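Local coordinates for uncharacterized protein MJ0100 (Methanocaldococcus jannaschii, PDB 3KPB) that probably makes homocysteine from aspartate semialdehyde and sulfide, and binds S-adenosylmethionine and methylthioadenosine through the C-terminal CBS domain pair that forms this chain, at residues V96-D101 and G107-E112; A24-K29 and N33-V38. One frame throughout, in Å; residues are numbered along the deposited sequence.

Interaction 1 (V96-D101 and G107-E112)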
loop_
_atom_site.group_PDB
_atom_site.type_symbol
_atom_site.label_atom_id
_atom_site.label_comp_id
_atom_site.label_asym_id
_atom_site.label_seq_id
_atom_site.Cartn_x
_atom_site.Cartn_y
_atom_site.Cartn_z
ATOM N N VAL A 96 12.454 -4.772 -1.547
ATOM C CA VAL A 96 13.139 -5.977 -1.081
ATOM C C VAL A 96 14.258 -5.590 -0.122
ATOM O O VAL A 96 15.058 -4.702 -0.426
ATOM C CB VAL A 96 13.696 -6.858 -2.245
ATOM C CG1 VAL A 96 12.576 -7.328 -3.161
ATOM C CG2 VAL A 96 14.760 -6.122 -3.046
ATOM N N PRO A 97 14.303 -6.236 1.055
ATOM C CA PRO A 97 15.443 -6.058 1.944
ATOM C C PRO A 97 16.702 -6.603 1.284
ATOM O O PRO A 97 16.647 -7.601 0.555
ATOM C CB PRO A 97 15.076 -6.904 3.171
ATOM C CG PRO A 97 13.594 -7.100 3.081
ATOM C CD PRO A 97 13.302 -7.160 1.620
ATOM N N VAL A 98 17.821 -5.935 1.535
ATOM C CA VAL A 98 19.121 -6.364 1.049
ATOM C C VAL A 98 19.835 -7.011 2.236
ATOM O O VAL A 98 19.940 -6.404 3.311
ATOM C CB VAL A 98 19.924 -5.174 0.474
ATOM C CG1 VAL A 98 21.247 -5.654 -0.094
ATOM C CG2 VAL A 98 19.113 -4.455 -0.604
ATOM N N VAL A 99 20.281 -8.254 2.044
ATOM C CA VAL A 99 20.917 -9.039 3.105
ATOM C C VAL A 99 22.336 -9.437 2.717
ATOM O O VAL A 99 22.682 -9.470 1.529
ATOM C CB VAL A 99 20.092 -10.317 3.494
ATOM C CG1 VAL A 99 18.728 -9.933 4.060
ATOM C CG2 VAL A 99 19.937 -11.280 2.313
ATOM N N ASP A 100 23.160 -9.718 3.723
ATOM C CA ASP A 100 24.474 -10.301 3.479
ATOM C C ASP A 100 24.449 -11.816 3.739
ATOM O O ASP A 100 23.384 -12.396 4.005
ATOM C CB ASP A 100 25.581 -9.573 4.275
ATOM C CG ASP A 100 25.439 -9.716 5.793
ATOM O OD1 ASP A 100 24.733 -10.635 6.266
ATOM O OD2 ASP A 100 26.065 -8.908 6.522
ATOM N N ASP A 101 25.618 -12.449 3.666
ATOM C CA ASP A 101 25.737 -13.898 3.857
ATOM C C ASP A 101 25.400 -14.376 5.279
ATOM O O ASP A 101 25.199 -15.572 5.492
ATOM C CB ASP A 101 27.139 -14.386 3.459
ATOM C CG ASP A 101 27.317 -14.548 1.944
ATOM O OD1 ASP A 101 26.317 -14.581 1.194
ATOM O OD2 ASP A 101 28.478 -14.661 1.502
ATOM N N GLY A 107 20.350 -2.953 3.840
ATOM C CA GLY A 107 19.551 -1.875 3.273
ATOM C C GLY A 107 18.252 -2.385 2.692
ATOM O O GLY A 107 17.847 -3.523 2.952
ATOM N N ILE A 108 17.596 -1.535 1.909
ATOM C CA ILE A 108 16.392 -1.920 1.188
ATOM C C ILE A 108 16.359 -1.221 -0.167
ATOM O O ILE A 108 16.797 -0.074 -0.301
ATOM C CB ILE A 108 15.099 -1.646 2.006
ATOM C CG1 ILE A 108 13.869 -2.185 1.267
ATOM C CG2 ILE A 108 14.949 -0.152 2.319
ATOM C CD1 ILE A 108 12.751 -2.628 2.176
ATOM N N VAL A 109 15.863 -1.945 -1.167
ATOM C CA VAL A 109 15.696 -1.427 -2.519
ATOM C C VAL A 109 14.211 -1.389 -2.882
ATOM O O VAL A 109 13.505 -2.387 -2.744
ATOM C CB VAL A 109 16.484 -2.282 -3.548
ATOM C CG1 VAL A 109 16.123 -1.900 -4.975
ATOM C CG2 VAL A 109 17.981 -2.118 -3.332
ATOM N N THR A 110 13.747 -0.234 -3.347
ATOM C CA THR A 110 12.360 -0.088 -3.767
ATOM C C THR A 110 12.231 0.031 -5.288
ATOM O O THR A 110 13.222 0.255 -5.993
ATOM C CB THR A 110 11.669 1.113 -3.075
ATOM O OG1 THR A 110 12.202 2.340 -3.587
ATOM C CG2 THR A 110 11.873 1.063 -1.559
ATOM N N SER A 111 10.998 -0.123 -5.768
ATOM C CA SER A 111 10.651 0.010 -7.184
ATOM C C SER A 111 10.693 1.466 -7.642
ATOM O O SER A 111 10.600 1.741 -8.841
ATOM C CB SER A 111 9.261 -0.577 -7.446
ATOM O OG SER A 111 8.266 0.108 -6.702
ATOM N N GLU A 112 10.808 2.388 -6.687
ATOM C CA GLU A 112 11.039 3.795 -7.001
ATOM C C GLU A 112 12.537 4.028 -7.125
ATOM O O GLU A 112 12.981 4.782 -7.993
ATOM C CB GLU A 112 10.437 4.719 -5.939
ATOM C CG GLU A 112 8.911 4.768 -5.929
ATOM C CD GLU A 112 8.279 3.812 -4.925
ATOM O OE1 GLU A 112 7.214 4.165 -4.372
ATOM O OE2 GLU A 112 8.837 2.718 -4.682
#
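Val98 and Val109 meet on one face of an antiparallel pair of strands, their side chains set at a slant so that one methyl of each does the touching: CG2 of Val98 lies 3.8 Å from CG2 of Val109. In Val98 the other methyl, CG1, stands opposite the backbone N (chi1 -177°), which turns CG2 toward the neighbouring strand. Val96 shares this face and brings its own CG2 to 4.2 Å from CB of Val109. Gly107, paired with Val98, has no side chain, and CB of Val98 rests 3.6 Å from the Gly107 carbonyl oxygen. Val3 of helix 3-6 covers Val98 and Val109, while Val84 and Met88 of helix 81-91 pack on Val96, a setting that suits compact beta-branched residues.

Pro97 and Ile108 occupy the other face as a non-hydrogen-bonded pair. A proline fits here because its missing N-H costs the hairpin no bond. CG1 of Ile108 lies against the Val96 carbonyl, 3.3 Å from O of Val96.

Val96 and Val109 exchange a reciprocal pair of backbone hydrogen bonds, Val96 N to Val109 O at 2.9 Å and Val109 N back to Val96 O. Val98 N adds a third, of 2.8 Å, to Gly107 O.

This is the beta hairpin of the second CBS motif, with Pro97 touching bound S-adenosylmethionine and strand 105-110 ending at Thr110, which with Ser111 and Glu112 belongs to the methylthioadenosine site.

Interaction 2 (A24-K29 and N33-V38)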
loop_
_atom_site.group_PDB
_atom_site.type_symbol
_atom_site.label_atom_id
_atom_site.label_comp_id
_atom_site.label_asym_id
_atom_site.label_seq_id
_atom_site.Cartn_x
_atom_site.Cartn_y
_atom_site.Cartn_z
ATOM N N ALA A 24 3.462 1.016 13.068
ATOM C CA ALA A 24 2.823 2.042 12.249
ATOM C C ALA A 24 3.503 3.393 12.443
ATOM O O ALA A 24 3.726 4.127 11.475
ATOM C CB ALA A 24 1.341 2.138 12.580
ATOM N N LYS A 25 3.839 3.712 13.693
ATOM C CA LYS A 25 4.561 4.945 13.987
ATOM C C LYS A 25 5.903 5.003 13.258
ATOM O O LYS A 25 6.297 6.070 12.780
ATOM C CB LYS A 25 4.759 5.125 15.490
ATOM C CG LYS A 25 3.508 5.552 16.230
ATOM C CD LYS A 25 3.745 5.571 17.726
ATOM C CE LYS A 25 2.501 6.046 18.447
ATOM N NZ LYS A 25 2.674 5.985 19.926
ATOM N N ILE A 26 6.590 3.862 13.167
ATOM C CA ILE A 26 7.879 3.781 12.469
ATOM C C ILE A 26 7.702 4.062 10.968
ATOM O O ILE A 26 8.461 4.837 10.381
ATOM C CB ILE A 26 8.581 2.414 12.717
ATOM C CG1 ILE A 26 8.955 2.273 14.196
ATOM C CG2 ILE A 26 9.825 2.247 11.830
ATOM C CD1 ILE A 26 9.404 0.882 14.601
ATOM N N LEU A 27 6.696 3.442 10.352
ATOM C CA LEU A 27 6.402 3.704 8.941
ATOM C C LEU A 27 6.164 5.192 8.670
ATOM O O LEU A 27 6.728 5.755 7.726
ATOM C CB LEU A 27 5.189 2.893 8.469
ATOM C CG LEU A 27 5.263 1.366 8.543
ATOM C CD1 LEU A 27 3.977 0.792 7.987
ATOM C CD2 LEU A 27 6.452 0.822 7.772
ATOM N N ILE A 28 5.320 5.812 9.495
ATOM C CA ILE A 28 4.935 7.209 9.314
ATOM C C ILE A 28 6.144 8.123 9.551
ATOM O O ILE A 28 6.399 9.033 8.761
ATOM C CB ILE A 28 3.780 7.606 10.284
ATOM C CG1 ILE A 28 2.481 6.807 10.021
ATOM C CG2 ILE A 28 3.505 9.114 10.243
ATOM C CD1 ILE A 28 2.259 6.334 8.579
ATOM N N LYS A 29 6.887 7.870 10.630
ATOM C CA LYS A 29 8.056 8.689 10.985
ATOM C C LYS A 29 9.073 8.769 9.851
ATOM O O LYS A 29 9.564 9.852 9.514
ATOM C CB LYS A 29 8.735 8.151 12.252
ATOM C CG LYS A 29 9.991 8.906 12.696
ATOM C CD LYS A 29 10.551 8.328 13.991
ATOM C CE LYS A 29 11.911 8.921 14.329
ATOM N NZ LYS A 29 12.517 8.287 15.536
ATOM N N ASN A 33 7.272 2.405 3.385
ATOM C CA ASN A 33 6.251 1.366 3.384
ATOM C C ASN A 33 6.808 -0.046 3.501
ATOM O O ASN A 33 6.080 -1.012 3.329
ATOM C CB ASN A 33 5.332 1.481 2.160
ATOM C CG ASN A 33 4.071 0.628 2.291
ATOM O OD1 ASN A 33 3.431 0.607 3.341
ATOM N ND2 ASN A 33 3.714 -0.074 1.221
ATOM N N HIS A 34 8.103 -0.169 3.784
ATOM C CA HIS A 34 8.733 -1.473 3.953
ATOM C C HIS A 34 9.598 -1.435 5.185
ATOM O O HIS A 34 10.491 -0.594 5.300
ATOM C CB HIS A 34 9.601 -1.816 2.753
ATOM C CG HIS A 34 8.862 -1.801 1.461
ATOM N ND1 HIS A 34 8.811 -0.687 0.653
ATOM C CD2 HIS A 34 8.125 -2.753 0.843
ATOM C CE1 HIS A 34 8.081 -0.957 -0.414
ATOM N NE2 HIS A 34 7.654 -2.204 -0.323
ATOM N N LEU A 35 9.323 -2.345 6.109
ATOM C CA LEU A 35 10.043 -2.411 7.363
ATOM C C LEU A 35 10.508 -3.847 7.604
ATOM O O LEU A 35 9.723 -4.693 8.037
ATOM C CB LEU A 35 9.136 -1.922 8.498
ATOM C CG LEU A 35 9.742 -1.876 9.900
ATOM C CD1 LEU A 35 10.914 -0.892 9.958
ATOM C CD2 LEU A 35 8.675 -1.529 10.936
ATOM N N PRO A 36 11.780 -4.143 7.280
ATOM C CA PRO A 36 12.348 -5.456 7.599
ATOM C C PRO A 36 12.353 -5.670 9.109
ATOM O O PRO A 36 12.657 -4.740 9.867
ATOM C CB PRO A 36 13.785 -5.365 7.072
ATOM C CG PRO A 36 13.770 -4.251 6.071
ATOM C CD PRO A 36 12.700 -3.301 6.495
ATOM N N ILE A 37 11.989 -6.879 9.528
ATOM C CA ILE A 37 11.960 -7.225 10.942
ATOM C C ILE A 37 13.158 -8.117 11.240
ATOM O O ILE A 37 13.418 -9.083 10.518
ATOM C CB ILE A 37 10.637 -7.925 11.337
ATOM C CG1 ILE A 37 9.420 -7.070 10.935
ATOM C CG2 ILE A 37 10.635 -8.266 12.832
ATOM C CD1 ILE A 37 9.410 -5.638 11.493
ATOM N N VAL A 38 13.903 -7.766 12.281
ATOM C CA VAL A 38 15.102 -8.511 12.642
ATOM C C VAL A 38 14.964 -9.065 14.051
ATOM O O VAL A 38 14.194 -8.530 14.866
ATOM C CB VAL A 38 16.387 -7.657 12.515
ATOM C CG1 VAL A 38 16.638 -7.285 11.060
ATOM C CG2 VAL A 38 16.321 -6.407 13.407
#
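A purely apolar helix-to-strand contact joins helix 20-30 to strand 35-38, within the beta-alpha-beta unit that strand 14-15 begins in the first CBS motif. No hydrogen bond crosses between 24-29 and 33-38; three branched aliphatic side chains carry the contact.

Leu35 points from the strand toward the helix and is met by two successive helix residues. Ile26 also points across, and its branch methyl CG2 approaches the forked end of Leu35, 3.8 Å from CD1 and 4.0 Å from CD2. The two side chains cross at about a right angle, and the methyl lies almost equally near both prongs. Placing CG of Leu35 opposite its own backbone N (chi1 -178°) extends the side chain away from the strand and carries both methyls to Ile26. Leu27 works from its far end: CD2 comes to 3.9 Å from CB of Leu35, its side chain slanting across the base of the leucine. The same methyl lies 4.4 Å from C of Asn33 and from N of His34, bordering the backbone between these two residues. Ala14 of strand 14-15 touches both Ile26 and Leu35, so the neighbouring strand borders the same packing.

The polar side chains of Asn33 and His34 find their partners outside the two segments. Asn33 OD1 accepts from Ser50 N, and its side chain touches bound S-adenosylmethionine and Trp51 of the second subunit; His34, a methylthioadenosine-binding residue, uses NE2 to bond Ser94 OG.

With no directional bond between helix and strand, their fit depends on shape and on the exclusion of water from the buried leucines, while the polar ends of Asn33 and His34 bond to Ser50 and Ser94, beside the nucleoside sites.

In the fold
From the N terminus, strand 14-15 leads into helix 20-30, and interaction 2 closes the short turn that returns the chain to strand 35-38. The chain then completes the first three-stranded sheet with strand 44-48 and passes into the second CBS motif, where interaction 1 closes the 95-99/105-110 hairpin. The two contacts follow in series, neither nesting nor crossing, with centres about 14 Å apart. They nevertheless meet across the motif pair: Ile108 CD1 lies 3.3 Å from His34 CB, and Pro97 CG lies 4.1 Å from Pro36 CG. Segments 33-38 and 96-101 each touch bound S-adenosylmethionine, so the ligand borders both motifs.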